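Local coordinates for uncharacterized protein (Escherichia coli O157:H7, PDB 5KOL) that is of unknown function, belongs to the CinA (competence-damaged protein) family and probably lacks the nicotinamide-nucleotide amidohydrolase activity associated with the PncC name, at residues E19-A24 and Q167-L172; V110-T115 and R162-Q167. One frame throughout, in Å; residues are numbered along the deposited sequence.

From the N terminus, the chain first enters helix 18-31, whose opening turns carry the first half of contact 1. The central strand 110-116 follows much later and supplies the first half of contact 2. Helix 153-171 then answers both: residues 162-167 close the shorter loop back to the strand, and 167-172 close the longer one back to helix 18-31, so contact 2 is nested inside contact 1. Gln167 belongs to both segments of this helix. The two centres lie about 9 Å apart, and Leu168 of contact 1 also packs on Ile112 of contact 2. Together they tie helix 153-171 to the central strand through one side and to helix 18-31 through another.

Contact 1. Residues E19-A24 and Q167-L172; sequences ENLTSA and QLLQLL
Leu21 and Leu169 both hold CG anti to their own carbonyl carbon, with chi1 of -65° and -76°, and both are extended at chi2; from these torsions each turns a methyl toward the other helix. The branch from Leu21 is CD2, which meets CD1 of Leu169 at 3.8 Å, the two side chains crossing obliquely. Leu169 points its CB toward the other helix, and its isobutyl group does most of the touching: besides meeting Leu21, the CD1 methyl lies 4.0 Å from CB of Ala24, while CD2 of Leu169 comes to 4.2 Å from Ala24 CB. The forked end of one leucine thus rests against a small alanine one turn along from Leu21, and CD1 of Leu169 also comes within 3.9 Å of the backbone O of Leu21. This is helix-on-helix packing between an early turn of helix 18-31 and the last turns of helix 153-171, bringing together elements from near the two ends of the CinA-family chain. No hydrogen bond joins the segments; the contact is made by apolar methyl groups alone. Leu21 is buried, packing also on Leu165 and Ala166 of helix 153-171, whereas Ala24 is exposed, so the contact runs from the interior outward. Leu25, on the next turn, extends the apolar seam by touching Leu168, Leu169 and Leu172. Beyond it, Arg28 NH2 hydrogen-bonds the backbone O of Leu172.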
ATOM      1  N   GLU A  19     -13.412  10.345  -4.871  1.00 28.86           N
ATOM      2  CA  GLU A  19     -13.534  11.470  -3.955  1.00 29.58           C
ATOM      3  C   GLU A  19     -14.843  11.405  -3.174  1.00 28.65           C
ATOM      4  O   GLU A  19     -14.849  11.556  -1.947  1.00 26.23           O
ATOM      5  CB  GLU A  19     -13.444  12.792  -4.733  1.00 35.06           C
ATOM      6  CG  GLU A  19     -12.079  13.138  -5.340  1.00 51.01           C
ATOM      7  CD  GLU A  19     -11.587  12.147  -6.408  1.00 55.72           C
ATOM      8  OE1 GLU A  19     -10.377  11.827  -6.390  1.00 61.65           O
ATOM      9  OE2 GLU A  19     -12.389  11.688  -7.261  1.00 37.09           O
ATOM     10  N   ASN A  20     -15.970  11.208  -3.876  1.00 25.17           N
ATOM     11  CA  ASN A  20     -17.278  11.214  -3.219  1.00 27.25           C
ATOM     12  C   ASN A  20     -17.448  10.005  -2.312  1.00 26.93           C
ATOM     13  O   ASN A  20     -18.047  10.111  -1.237  1.00 21.24           O
ATOM     14  CB  ASN A  20     -18.402  11.262  -4.257  1.00 28.10           C
ATOM     15  CG  ASN A  20     -18.531  12.624  -4.924  1.00 24.77           C
ATOM     16  OD1 ASN A  20     -17.979  13.616  -4.442  1.00 26.95           O
ATOM     17  ND2 ASN A  20     -19.264  12.679  -6.038  1.00 27.33           N
ATOM     18  N   LEU A  21     -16.928   8.849  -2.726  1.00 26.52           N
ATOM     19  CA  LEU A  21     -17.055   7.641  -1.914  1.00 28.41           C
ATOM     20  C   LEU A  21     -16.270   7.763  -0.613  1.00 23.55           C
ATOM     21  O   LEU A  21     -16.761   7.378   0.452  1.00 30.61           O
ATOM     22  CB  LEU A  21     -16.560   6.428  -2.709  1.00 26.51           C
ATOM     23  CG  LEU A  21     -17.348   6.046  -3.963  1.00 27.43           C
ATOM     24  CD1 LEU A  21     -16.608   4.996  -4.809  1.00 21.00           C
ATOM     25  CD2 LEU A  21     -18.738   5.564  -3.530  1.00 30.36           C
ATOM     26  N   THR A  22     -15.039   8.274  -0.684  1.00 23.45           N
ATOM     27  CA  THR A  22     -14.236   8.391   0.531  1.00 24.10           C
ATOM     28  C   THR A  22     -14.755   9.509   1.417  1.00 26.67           C
ATOM     29  O   THR A  22     -14.562   9.469   2.636  1.00 24.13           O
ATOM     30  CB  THR A  22     -12.758   8.626   0.190  1.00 30.10           C
ATOM     31  OG1 THR A  22     -12.615   9.821  -0.582  1.00 27.24           O
ATOM     32  CG2 THR A  22     -12.167   7.444  -0.614  1.00 24.11           C
ATOM     33  N   SER A  23     -15.412  10.513   0.820  1.00 22.96           N
ATOM     34  CA  SER A  23     -16.109  11.520   1.611  1.00 27.07           C
ATOM     35  C   SER A  23     -17.188  10.887   2.475  1.00 24.93           C
ATOM     36  O   SER A  23     -17.260  11.126   3.691  1.00 27.88           O
ATOM     37  CB  SER A  23     -16.713  12.562   0.671  1.00 29.81           C
ATOM     38  OG  SER A  23     -15.689  13.431   0.227  1.00 29.33           O
ATOM     39  N   ALA A  24     -18.056  10.083   1.860  1.00 25.75           N
ATOM     40  CA  ALA A  24     -19.121   9.450   2.633  1.00 27.07           C
ATOM     41  C   ALA A  24     -18.542   8.460   3.638  1.00 29.96           C
ATOM     42  O   ALA A  24     -18.931   8.445   4.813  1.00 27.38           O
ATOM     43  CB  ALA A  24     -20.104   8.759   1.689  1.00 22.47           C
ATOM     44  N   GLN A 167     -19.252  -0.681  -2.123  1.00 25.16           N
ATOM     45  CA  GLN A 167     -19.942  -1.805  -1.498  1.00 26.17           C
ATOM     46  C   GLN A 167     -19.795  -1.779   0.019  1.00 31.24           C
ATOM     47  O   GLN A 167     -20.679  -2.264   0.725  1.00 27.52           O
ATOM     48  CB  GLN A 167     -19.442  -3.146  -2.059  1.00 30.82           C
ATOM     49  CG  GLN A 167     -20.259  -4.362  -1.545  1.00 31.74           C
ATOM     50  CD  GLN A 167     -21.648  -4.464  -2.175  1.00 31.82           C
ATOM     51  OE1 GLN A 167     -21.826  -4.233  -3.385  1.00 36.87           O
ATOM     52  NE2 GLN A 167     -22.640  -4.804  -1.360  1.00 32.43           N
ATOM     53  N   LEU A 168     -18.694  -1.243   0.553  1.00 23.31           N
ATOM     54  CA  LEU A 168     -18.643  -1.086   2.000  1.00 24.20           C
ATOM     55  C   LEU A 168     -19.732  -0.127   2.472  1.00 28.05           C
ATOM     56  O   LEU A 168     -20.378  -0.359   3.497  1.00 31.43           O
ATOM     57  CB  LEU A 168     -17.253  -0.632   2.443  1.00 23.23           C
ATOM     58  CG  LEU A 168     -17.169  -0.395   3.956  1.00 27.46           C
ATOM     59  CD1 LEU A 168     -17.543  -1.672   4.747  1.00 23.57           C
ATOM     60  CD2 LEU A 168     -15.766   0.030   4.322  1.00 24.92           C
ATOM     61  N   LEU A 169     -19.967   0.945   1.711  1.00 24.90           N
ATOM     62  CA  LEU A 169     -21.061   1.856   2.012  1.00 28.96           C
ATOM     63  C   LEU A 169     -22.392   1.111   2.061  1.00 26.52           C
ATOM     64  O   LEU A 169     -23.187   1.307   2.984  1.00 30.96           O
ATOM     65  CB  LEU A 169     -21.086   2.967   0.960  1.00 23.67           C
ATOM     66  CG  LEU A 169     -19.976   4.006   1.199  1.00 29.69           C
ATOM     67  CD1 LEU A 169     -19.920   5.057   0.097  1.00 30.63           C
ATOM     68  CD2 LEU A 169     -20.247   4.693   2.534  1.00 25.31           C
ATOM     69  N   GLN A 170     -22.647   0.251   1.067  1.00 28.08           N
ATOM     70  CA  GLN A 170     -23.882  -0.527   1.050  1.00 32.04           C
ATOM     71  C   GLN A 170     -23.992  -1.390   2.298  1.00 39.54           C
ATOM     72  O   GLN A 170     -25.042  -1.445   2.942  1.00 34.96           O
ATOM     73  CB  GLN A 170     -23.942  -1.407  -0.203  1.00 32.78           C
ATOM     74  CG  GLN A 170     -25.093  -2.429  -0.204  1.00 37.97           C
ATOM     75  CD  GLN A 170     -26.469  -1.773  -0.229  1.00 44.93           C
ATOM     76  OE1 GLN A 170     -27.428  -2.237   0.411  1.00 37.88           O
ATOM     77  NE2 GLN A 170     -26.570  -0.687  -0.967  1.00 26.75           N
ATOM     78  N   LEU A 171     -22.901  -2.070   2.658  1.00 36.90           N
ATOM     79  CA  LEU A 171     -22.944  -2.966   3.804  1.00 33.35           C
ATOM     80  C   LEU A 171     -23.060  -2.209   5.125  1.00 40.91           C
ATOM     81  O   LEU A 171     -23.438  -2.809   6.135  1.00 43.50           O
ATOM     82  CB  LEU A 171     -21.696  -3.860   3.798  1.00 38.18           C
ATOM     83  CG  LEU A 171     -21.584  -4.814   2.604  1.00 38.03           C
ATOM     84  CD1 LEU A 171     -20.270  -5.604   2.621  1.00 32.45           C
ATOM     85  CD2 LEU A 171     -22.775  -5.768   2.554  1.00 37.80           C
ATOM     86  N   LEU A 172     -22.752  -0.913   5.143  1.00 37.07           N
ATOM     87  CA  LEU A 172     -22.855  -0.112   6.359  1.00 40.40           C
ATOM     88  C   LEU A 172     -24.240   0.492   6.561  1.00 45.66           C
ATOM     89  O   LEU A 172     -24.472   1.150   7.581  1.00 46.35           O
ATOM     90  CB  LEU A 172     -21.806   1.005   6.346  1.00 34.97           C
ATOM     91  CG  LEU A 172     -20.374   0.577   6.651  1.00 38.96           C
ATOM     92  CD1 LEU A 172     -19.423   1.763   6.517  1.00 34.48           C
ATOM     93  CD2 LEU A 172     -20.295  -0.042   8.049  1.00 40.64           C
TER

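Contact 2. Residues V110-T115 and R162-Q167; sequences VSIAIT and RFALAQ
Ala164 turns its CB toward two isoleucines of strand 110-116, fitting a helix against the central strand of the mixed sheet in an alpha/beta layer arrangement. The CB methyl lies 3.7 Å from CG2 of Ile112 and 3.6 Å from CD1 of Ile114, so a single small residue is touched from two positions that face the helix and are separated by Ala113. The isoleucines use different branches. Ile112 presents CG2, which stands anti to its backbone N, whereas Ile114 reaches with its long arm, fully extended at chi2 -179°, CG1 following at 4.0 Å from the same alanine CB. Leu165 starts out away from the strand, but its extended side chain brings CD2 to 4.2 Å from CD1 of Ile112. Close approach of the backbones accompanies this: CA of Ile112 and CA of Ala164 are 6.9 Å apart, and the axes of the two short segments pass within 9.3 Å, roughly antiparallel at 150°. All four touching residues are buried, and the contact itself is wholly apolar. Farther out, Leu165 also packs on Ile18, Thr22 and Leu25 of helix 18-31. On the other face of the sheet, Ala113 meets Met98 and Ala99 of helix 92-106. Trp136 of strand 131-138 packs on Ile112 and links the helix backbone to the adjoining strand, its NE1 donating a hydrogen bond to Ala164 O.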
ATOM      1  N   VAL A 110     -12.846  -2.620  10.927  1.00 30.18           N
ATOM      2  CA  VAL A 110     -13.431  -2.845   9.609  1.00 35.91           C
ATOM      3  C   VAL A 110     -12.299  -3.079   8.616  1.00 28.85           C
ATOM      4  O   VAL A 110     -11.234  -2.464   8.724  1.00 30.67           O
ATOM      5  CB  VAL A 110     -14.296  -1.640   9.174  1.00 29.73           C
ATOM      6  CG1 VAL A 110     -14.893  -1.858   7.777  1.00 26.47           C
ATOM      7  CG2 VAL A 110     -15.375  -1.370  10.206  1.00 37.09           C
ATOM      8  N   SER A 111     -12.512  -3.960   7.644  1.00 25.80           N
ATOM      9  CA  SER A 111     -11.484  -4.147   6.628  1.00 24.79           C
ATOM     10  C   SER A 111     -12.090  -4.407   5.254  1.00 31.09           C
ATOM     11  O   SER A 111     -13.255  -4.801   5.116  1.00 26.99           O
ATOM     12  CB  SER A 111     -10.511  -5.291   6.989  1.00 26.07           C
ATOM     13  OG  SER A 111     -11.079  -6.564   6.754  1.00 27.16           O
ATOM     14  N   ILE A 112     -11.259  -4.165   4.238  1.00 26.65           N
ATOM     15  CA  ILE A 112     -11.571  -4.398   2.828  1.00 20.84           C
ATOM     16  C   ILE A 112     -10.445  -5.225   2.236  1.00 21.19           C
ATOM     17  O   ILE A 112      -9.273  -4.882   2.419  1.00 25.92           O
ATOM     18  CB  ILE A 112     -11.671  -3.081   2.030  1.00 24.81           C
ATOM     19  CG1 ILE A 112     -12.666  -2.107   2.651  1.00 25.27           C
ATOM     20  CG2 ILE A 112     -11.920  -3.378   0.534  1.00 24.21           C
ATOM     21  CD1 ILE A 112     -12.462  -0.663   2.143  1.00 25.09           C
ATOM     22  N   ALA A 113     -10.786  -6.267   1.483  1.00 21.15           N
ATOM     23  CA  ALA A 113      -9.785  -7.060   0.775  1.00 28.42           C
ATOM     24  C   ALA A 113     -10.093  -7.113  -0.723  1.00 27.31           C
ATOM     25  O   ALA A 113     -11.257  -7.193  -1.125  1.00 24.50           O
ATOM     26  CB  ALA A 113      -9.702  -8.476   1.371  1.00 26.68           C
ATOM     27  N   ILE A 114      -9.053  -7.035  -1.554  1.00 19.71           N
ATOM     28  CA  ILE A 114      -9.203  -7.096  -3.013  1.00 21.56           C
ATOM     29  C   ILE A 114      -8.167  -8.053  -3.573  1.00 23.79           C
ATOM     30  O   ILE A 114      -6.965  -7.872  -3.350  1.00 23.75           O
ATOM     31  CB  ILE A 114      -9.041  -5.729  -3.705  1.00 22.14           C
ATOM     32  CG1 ILE A 114      -9.958  -4.666  -3.118  1.00 23.72           C
ATOM     33  CG2 ILE A 114      -9.318  -5.868  -5.225  1.00 21.72           C
ATOM     34  CD1 ILE A 114      -9.824  -3.279  -3.815  1.00 21.23           C
ATOM     35  N   THR A 115      -8.619  -9.051  -4.330  1.00 21.53           N
ATOM     36  CA  THR A 115      -7.694  -9.918  -5.054  1.00 24.85           C
ATOM     37  C   THR A 115      -8.348 -10.289  -6.378  1.00 29.11           C
ATOM     38  O   THR A 115      -9.503 -10.723  -6.391  1.00 30.14           O
ATOM     39  CB  THR A 115      -7.330 -11.179  -4.239  1.00 30.71           C
ATOM     40  OG1 THR A 115      -6.473 -12.040  -5.014  1.00 24.07           O
ATOM     41  CG2 THR A 115      -8.588 -11.950  -3.770  1.00 24.09           C
ATOM     42  N   ARG A 162     -13.069   1.583  -6.775  1.00 25.54           N
ATOM     43  CA  ARG A 162     -14.354   2.249  -6.531  1.00 24.78           C
ATOM     44  C   ARG A 162     -15.397   1.277  -5.995  1.00 22.61           C
ATOM     45  O   ARG A 162     -16.173   1.618  -5.093  1.00 23.83           O
ATOM     46  CB  ARG A 162     -14.884   2.907  -7.815  1.00 23.91           C
ATOM     47  CG  ARG A 162     -14.152   4.189  -8.197  1.00 24.91           C
ATOM     48  CD  ARG A 162     -14.528   4.660  -9.622  1.00 29.20           C
ATOM     49  NE  ARG A 162     -15.921   5.056  -9.766  1.00 31.65           N
ATOM     50  CZ  ARG A 162     -16.611   4.920 -10.896  1.00 36.81           C
ATOM     51  NH1 ARG A 162     -16.037   4.359 -11.965  1.00 34.70           N
ATOM     52  NH2 ARG A 162     -17.880   5.310 -10.951  1.00 36.43           N
ATOM     53  N   PHE A 163     -15.451   0.067  -6.551  1.00 21.73           N
ATOM     54  CA  PHE A 163     -16.437  -0.913  -6.099  1.00 24.47           C
ATOM     55  C   PHE A 163     -16.193  -1.321  -4.644  1.00 26.75           C
ATOM     56  O   PHE A 163     -17.134  -1.446  -3.855  1.00 24.93           O
ATOM     57  CB  PHE A 163     -16.400  -2.148  -7.002  1.00 24.96           C
ATOM     58  CG  PHE A 163     -17.335  -3.225  -6.564  1.00 26.93           C
ATOM     59  CD1 PHE A 163     -18.672  -3.170  -6.908  1.00 26.78           C
ATOM     60  CD2 PHE A 163     -16.882  -4.297  -5.796  1.00 24.45           C
ATOM     61  CE1 PHE A 163     -19.557  -4.138  -6.506  1.00 32.89           C
ATOM     62  CE2 PHE A 163     -17.765  -5.282  -5.386  1.00 27.49           C
ATOM     63  CZ  PHE A 163     -19.103  -5.203  -5.731  1.00 29.23           C
ATOM     64  N   ALA A 164     -14.930  -1.573  -4.289  1.00 25.61           N
ATOM     65  CA  ALA A 164     -14.590  -1.964  -2.919  1.00 27.81           C
ATOM     66  C   ALA A 164     -15.114  -0.954  -1.899  1.00 27.00           C
ATOM     67  O   ALA A 164     -15.646  -1.329  -0.840  1.00 25.16           O
ATOM     68  CB  ALA A 164     -13.067  -2.107  -2.792  1.00 22.08           C
ATOM     69  N   LEU A 165     -14.981   0.333  -2.218  1.00 22.90           N
ATOM     70  CA  LEU A 165     -15.453   1.415  -1.357  1.00 17.74           C
ATOM     71  C   LEU A 165     -16.976   1.505  -1.361  1.00 23.83           C
ATOM     72  O   LEU A 165     -17.611   1.583  -0.299  1.00 24.99           O
ATOM     73  CB  LEU A 165     -14.840   2.738  -1.845  1.00 20.21           C
ATOM     74  CG  LEU A 165     -13.300   2.837  -1.759  1.00 24.06           C
ATOM     75  CD1 LEU A 165     -12.823   4.130  -2.379  1.00 20.98           C
ATOM     76  CD2 LEU A 165     -12.826   2.773  -0.315  1.00 25.14           C
ATOM     77  N   ALA A 166     -17.582   1.533  -2.554  1.00 23.18           N
ATOM     78  CA  ALA A 166     -19.030   1.696  -2.655  1.00 24.59           C
ATOM     79  C   ALA A 166     -19.773   0.544  -1.989  1.00 25.50           C
ATOM     80  O   ALA A 166     -20.831   0.745  -1.372  1.00 27.23           O
ATOM     81  CB  ALA A 166     -19.437   1.826  -4.126  1.00 22.48           C
ATOM     82  N   GLN A 167     -19.252  -0.681  -2.123  1.00 25.16           N
ATOM     83  CA  GLN A 167     -19.942  -1.805  -1.498  1.00 26.17           C
ATOM     84  C   GLN A 167     -19.795  -1.779   0.019  1.00 31.24           C
ATOM     85  O   GLN A 167     -20.679  -2.264   0.725  1.00 27.52           O
ATOM     86  CB  GLN A 167     -19.442  -3.146  -2.059  1.00 30.82           C
ATOM     87  CG  GLN A 167     -20.259  -4.362  -1.545  1.00 31.74           C
ATOM     88  CD  GLN A 167     -21.648  -4.464  -2.175  1.00 31.82           C
ATOM     89  OE1 GLN A 167     -21.826  -4.233  -3.385  1.00 36.87           O
ATOM     90  NE2 GLN A 167     -22.640  -4.804  -1.360  1.00 32.43           N
TER